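Oxidoreductase (Corynebacterium diphtheriae, PDB 3K1Y) probably acts as an FMN-dependent oxidoreductase of the NADPH-dependent FMN reductase family, although its substrate is not established. Local coordinates at residues V91-F96 with Y138-L143; A40-R45 with L185-S190. All coordinates share one frame; numbering follows the deposited sequence.

Contact 1 (V91-F96 with Y138-L143)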
loop_
_atom_site.group_PDB
_atom_site.type_symbol
_atom_site.label_atom_id
_atom_site.label_comp_id
_atom_site.label_asym_id
_atom_site.label_seq_id
_atom_site.Cartn_x
_atom_site.Cartn_y
_atom_site.Cartn_z
ATOM N N VAL A 91 0.045 9.615 -16.886
ATOM C CA VAL A 91 -1.230 9.036 -16.496
ATOM C C VAL A 91 -1.820 9.867 -15.369
ATOM O O VAL A 91 -1.143 10.169 -14.384
ATOM C CB VAL A 91 -1.088 7.550 -16.025
ATOM C CG1 VAL A 91 -0.617 6.684 -17.179
ATOM C CG2 VAL A 91 -0.116 7.444 -14.839
ATOM N N ALA A 92 -3.079 10.250 -15.526
ATOM C CA ALA A 92 -3.748 11.065 -14.527
ATOM C C ALA A 92 -5.077 10.423 -14.198
ATOM O O ALA A 92 -5.793 9.969 -15.088
ATOM C CB ALA A 92 -3.968 12.474 -15.053
ATOM N N THR A 93 -5.403 10.384 -12.913
ATOM C CA THR A 93 -6.653 9.784 -12.496
ATOM C C THR A 93 -7.318 10.522 -11.355
ATOM O O THR A 93 -6.654 11.042 -10.462
ATOM C CB THR A 93 -6.456 8.316 -12.018
ATOM O OG1 THR A 93 -7.728 7.746 -11.678
ATOM C CG2 THR A 93 -5.571 8.272 -10.765
ATOM N N PRO A 94 -8.647 10.632 -11.409
ATOM C CA PRO A 94 -9.331 11.302 -10.307
ATOM C C PRO A 94 -9.258 10.237 -9.204
ATOM O O PRO A 94 -8.798 9.119 -9.448
ATOM C CB PRO A 94 -10.749 11.507 -10.844
ATOM C CG PRO A 94 -10.888 10.437 -11.885
ATOM C CD PRO A 94 -9.550 10.440 -12.556
ATOM N N VAL A 95 -9.682 10.561 -7.995
ATOM C CA VAL A 95 -9.618 9.572 -6.935
ATOM C C VAL A 95 -11.015 9.162 -6.532
ATOM O O VAL A 95 -11.795 9.981 -6.057
ATOM C CB VAL A 95 -8.870 10.108 -5.711
ATOM C CG1 VAL A 95 -8.688 8.982 -4.684
ATOM C CG2 VAL A 95 -7.525 10.683 -6.139
ATOM N N PHE A 96 -11.333 7.892 -6.756
ATOM C CA PHE A 96 -12.642 7.354 -6.416
ATOM C C PHE A 96 -12.410 6.294 -5.355
ATOM O O PHE A 96 -11.511 5.466 -5.485
ATOM C CB PHE A 96 -13.316 6.717 -7.645
ATOM C CG PHE A 96 -13.749 7.703 -8.701
ATOM C CD1 PHE A 96 -13.445 9.056 -8.595
ATOM C CD2 PHE A 96 -14.436 7.260 -9.830
ATOM C CE1 PHE A 96 -13.812 9.953 -9.596
ATOM C CE2 PHE A 96 -14.810 8.148 -10.837
ATOM C CZ PHE A 96 -14.494 9.497 -10.719
ATOM N N TYR A 138 1.133 4.167 -3.375
ATOM C CA TYR A 138 0.581 2.895 -2.932
ATOM C C TYR A 138 -0.383 2.230 -3.901
ATOM O O TYR A 138 -0.760 1.077 -3.697
ATOM C CB TYR A 138 -0.094 3.085 -1.572
ATOM C CG TYR A 138 0.896 3.317 -0.464
ATOM C CD1 TYR A 138 1.763 2.308 -0.066
ATOM C CD2 TYR A 138 1.002 4.556 0.152
ATOM C CE1 TYR A 138 2.721 2.527 0.914
ATOM C CE2 TYR A 138 1.960 4.787 1.141
ATOM C CZ TYR A 138 2.815 3.768 1.510
ATOM O OH TYR A 138 3.787 3.992 2.452
ATOM N N ALA A 139 -0.789 2.952 -4.948
ATOM C CA ALA A 139 -1.704 2.400 -5.943
ATOM C C ALA A 139 -1.182 2.541 -7.377
ATOM O O ALA A 139 -1.072 1.539 -8.083
ATOM C CB ALA A 139 -3.086 3.045 -5.812
ATOM N N LEU A 140 -0.858 3.759 -7.817
ATOM C CA LEU A 140 -0.363 3.947 -9.190
ATOM C C LEU A 140 1.058 3.471 -9.421
ATOM O O LEU A 140 1.362 2.854 -10.450
ATOM C CB LEU A 140 -0.443 5.408 -9.624
ATOM C CG LEU A 140 -1.840 5.895 -10.000
ATOM C CD1 LEU A 140 -2.582 6.283 -8.730
ATOM C CD2 LEU A 140 -1.728 7.082 -10.944
ATOM N N ARG A 141 1.932 3.764 -8.473
ATOM C CA ARG A 141 3.321 3.367 -8.591
ATOM C C ARG A 141 3.417 1.840 -8.682
ATOM O O ARG A 141 3.967 1.295 -9.637
ATOM C CB ARG A 141 4.104 3.913 -7.390
ATOM C CG ARG A 141 5.607 3.765 -7.504
ATOM C CD ARG A 141 6.321 4.975 -6.923
ATOM N NE ARG A 141 7.382 5.367 -7.840
ATOM C CZ ARG A 141 7.619 6.609 -8.236
ATOM N NH1 ARG A 141 6.873 7.613 -7.793
ATOM N NH2 ARG A 141 8.589 6.833 -9.109
ATOM N N PRO A 142 2.860 1.127 -7.702
ATOM C CA PRO A 142 2.946 -0.338 -7.778
ATOM C C PRO A 142 2.413 -0.885 -9.108
ATOM O O PRO A 142 2.949 -1.852 -9.643
ATOM C CB PRO A 142 2.104 -0.801 -6.593
ATOM C CG PRO A 142 2.256 0.355 -5.602
ATOM C CD PRO A 142 2.111 1.557 -6.509
ATOM N N LEU A 143 1.362 -0.255 -9.635
ATOM C CA LEU A 143 0.764 -0.689 -10.896
ATOM C C LEU A 143 1.717 -0.497 -12.073
ATOM O O LEU A 143 1.900 -1.408 -12.881
ATOM C CB LEU A 143 -0.539 0.071 -11.166
ATOM C CG LEU A 143 -1.238 -0.288 -12.486
ATOM C CD1 LEU A 143 -1.631 -1.753 -12.482
ATOM C CD2 LEU A 143 -2.477 0.591 -12.685
#
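Leu140, on helix 135-146, packs against Val91 and Thr93 on strand 88-94, the middle strand of the parallel five-stranded sheet of a flavodoxin-like fold. The contact across the segments is wholly apolar and small, burying 116 Å² in total. Both beta-branched residues direct a CG2 methyl at the same branch of the leucine: Leu140 CD2 lies 4.2 Å from Val91 CG2 and 4.0 Å from Thr93 CG2. The second branch also reaches the threonine, Leu140 CD1 being 4.1 Å from Thr93 CG2, so that the threonine methyl, Thr93 CG2, sits against both arms of the leucine fork. The wider framework is hydrophobic: Phe104 of helix 102-110 touches all three side chains, and Ile123 of the adjacent strand touches Val91 and Leu140.

The polar component lies within the strand segment. With OG1 anti to the backbone N (chi1 -177°), Thr93 presents its methyl to the helix and its hydroxyl to the chain that follows. That hydroxyl accepts a bond from Thr101 N and donates to Pro94 O at 2.8 Å, in the carbonyl plane on a lone pair, with a C=O...OG1 angle of 137°.

Contact 2 (A40-R45 with L185-S190); sequences AAVSAR and LIVEES
Val42 and Arg45, at the end of helix 26-44, meet Ile186 and Val187 in the last turn of helix 165-188. The backbones come closest between Val42 CA and Val187 CA, 7.2 Å apart, and the segments together bury 166 Å² without a hydrogen bond between them.

In sequence order, Ala41 enters first, indirectly, through its carbonyl. Its O atom accepts Arg45 NE at 2.8 Å as well as a weak bond from Arg45 N. The NE bond is bent, with an N-H...O angle of 138°; the donor lies well above the carbonyl plane, and the oxygen is tilted from the guanidinium plane. Ala41 CB sits at the edge of that guanidinium, in its plane.

Val42 then divides its two methyls between neighbouring residues of the other helix: CG1 is 4.3 Å from Val187 CG1, while CG2 is 4.3 Å from Ile186 CG2. Ala183, one turn earlier on helix 165-188, also touches Val42.

Arg45, just past the end of its helix, contributes the aliphatic part of its side chain. CB packs 4.1 Å from Val187 CG1 and CD 4.0 Å from Val187 CG2, the two side chains crossing at about a right angle. A bend at chi3 (-108°) turns the chain beyond CD back to bring NE over the carbonyl of Ala41, so that CB and CD lie against the valine while NE bonds back to its own helix; the arginine side chain also touches Ala183 and Ser184 of helix 165-188. Glu47, in the following loop, touches both Val42 and Val187.

Beyond Val187 the other helix soon stops, Glu189 being the first residue to leave helical angles. Such apolar packing between the first and last long helices is typical of the flavodoxin-like fold, in which both flank the same face of the parallel sheet.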
loop_
_atom_site.group_PDB
_atom_site.type_symbol
_atom_site.label_atom_id
_atom_site.label_comp_id
_atom_site.label_asym_id
_atom_site.label_seq_id
_atom_site.Cartn_x
_atom_site.Cartn_y
_atom_site.Cartn_z
ATOM N N ALA A 40 7.810 21.733 -22.831
ATOM C CA ALA A 40 8.809 22.772 -22.637
ATOM C C ALA A 40 10.150 22.139 -22.279
ATOM O O ALA A 40 11.188 22.526 -22.817
ATOM C CB ALA A 40 8.367 23.738 -21.539
ATOM N N ALA A 41 10.119 21.166 -21.372
ATOM C CA ALA A 41 11.333 20.484 -20.925
ATOM C C ALA A 41 12.094 19.803 -22.070
ATOM O O ALA A 41 13.333 19.807 -22.088
ATOM C CB ALA A 41 10.990 19.463 -19.837
ATOM N N VAL A 42 11.364 19.207 -23.014
ATOM C CA VAL A 42 12.005 18.556 -24.155
ATOM C C VAL A 42 12.522 19.639 -25.105
ATOM O O VAL A 42 13.532 19.459 -25.797
ATOM C CB VAL A 42 11.032 17.666 -24.922
ATOM C CG1 VAL A 42 11.656 17.247 -26.247
ATOM C CG2 VAL A 42 10.692 16.452 -24.093
ATOM N N SER A 43 11.822 20.768 -25.126
ATOM C CA SER A 43 12.216 21.879 -25.962
ATOM C C SER A 43 13.537 22.417 -25.425
ATOM O O SER A 43 14.442 22.725 -26.190
ATOM C CB SER A 43 11.138 22.964 -25.930
ATOM O OG SER A 43 11.520 24.084 -26.707
ATOM N N ALA A 44 13.649 22.509 -24.102
ATOM C CA ALA A 44 14.871 23.009 -23.464
ATOM C C ALA A 44 16.055 22.083 -23.737
ATOM O O ALA A 44 17.213 22.502 -23.722
ATOM C CB ALA A 44 14.664 23.156 -21.968
ATOM N N ARG A 45 15.767 20.817 -23.994
ATOM C CA ARG A 45 16.842 19.892 -24.281
ATOM C C ARG A 45 17.151 19.817 -25.780
ATOM O O ARG A 45 17.875 18.946 -26.234
ATOM C CB ARG A 45 16.510 18.526 -23.669
ATOM C CG ARG A 45 16.785 18.515 -22.161
ATOM C CD ARG A 45 16.030 17.431 -21.429
ATOM N NE ARG A 45 14.955 18.010 -20.634
ATOM C CZ ARG A 45 15.020 18.241 -19.330
ATOM N NH1 ARG A 45 16.112 17.934 -18.642
ATOM N NH2 ARG A 45 13.986 18.795 -18.718
ATOM N N LEU A 185 14.669 11.290 -19.453
ATOM C CA LEU A 185 14.550 9.910 -19.921
ATOM C C LEU A 185 14.148 9.923 -21.396
ATOM O O LEU A 185 14.659 9.145 -22.200
ATOM C CB LEU A 185 13.500 9.132 -19.107
ATOM C CG LEU A 185 13.821 8.501 -17.737
ATOM C CD1 LEU A 185 15.281 8.695 -17.364
ATOM C CD2 LEU A 185 12.909 9.108 -16.685
ATOM N N ILE A 186 13.249 10.833 -21.753
ATOM C CA ILE A 186 12.778 10.932 -23.129
ATOM C C ILE A 186 13.857 11.191 -24.185
ATOM O O ILE A 186 13.900 10.503 -25.207
ATOM C CB ILE A 186 11.670 12.016 -23.265
ATOM C CG1 ILE A 186 10.427 11.562 -22.491
ATOM C CG2 ILE A 186 11.351 12.268 -24.749
ATOM C CD1 ILE A 186 9.212 12.402 -22.714
ATOM N N VAL A 187 14.726 12.171 -23.952
ATOM C CA VAL A 187 15.759 12.493 -24.938
ATOM C C VAL A 187 16.960 11.574 -24.831
ATOM O O VAL A 187 17.815 11.551 -25.710
ATOM C CB VAL A 187 16.231 13.965 -24.807
ATOM C CG1 VAL A 187 15.030 14.892 -24.896
ATOM C CG2 VAL A 187 16.990 14.173 -23.495
ATOM N N GLU A 188 17.012 10.817 -23.744
ATOM C CA GLU A 188 18.090 9.874 -23.502
ATOM C C GLU A 188 17.951 8.698 -24.466
ATOM O O GLU A 188 18.920 8.284 -25.104
ATOM C CB GLU A 188 18.006 9.371 -22.066
ATOM C CG GLU A 188 19.074 8.375 -21.668
ATOM C CD GLU A 188 18.646 7.547 -20.472
ATOM O OE1 GLU A 188 17.729 6.709 -20.627
ATOM O OE2 GLU A 188 19.214 7.743 -19.377
ATOM N N GLU A 189 16.735 8.169 -24.564
ATOM C CA GLU A 189 16.450 7.035 -25.437
ATOM C C GLU A 189 17.056 7.219 -26.826
ATOM O O GLU A 189 17.016 8.314 -27.390
ATOM C CB GLU A 189 14.935 6.830 -25.550
ATOM C CG GLU A 189 14.232 6.609 -24.212
ATOM C CD GLU A 189 12.732 6.409 -24.361
ATOM O OE1 GLU A 189 12.080 7.266 -24.993
ATOM O OE2 GLU A 189 12.203 5.401 -23.843
ATOM N N SER A 190 17.616 6.142 -27.370
ATOM C CA SER A 190 18.238 6.178 -28.691
ATOM C C SER A 190 18.037 4.859 -29.445
ATOM O O SER A 190 19.047 4.179 -29.734
ATOM C CB SER A 190 19.736 6.479 -28.552
ATOM O OG SER A 190 20.358 6.609 -29.821
#

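How the contacts relate
Contact 1 is nested within the chain loop that contact 2 closes, yet the two do not touch: their centres are 25 Å apart and their nearest atoms about 9 Å. They lie on opposite sides of the chain's centre, the centre of contact 1 about 9 Å from it and that of contact 2 about 17 Å. Strand 88-94 connects them indirectly, since Val91 and Thr93 face helix 135-146 whereas Ala92 packs on Thr27 and Ala31 of helix 26-44, whose far end forms contact 2. As in related flavoproteins, FMN would be expected near the C-terminal ends of the sheet strands, hence nearer residues 91-96 than contact 2.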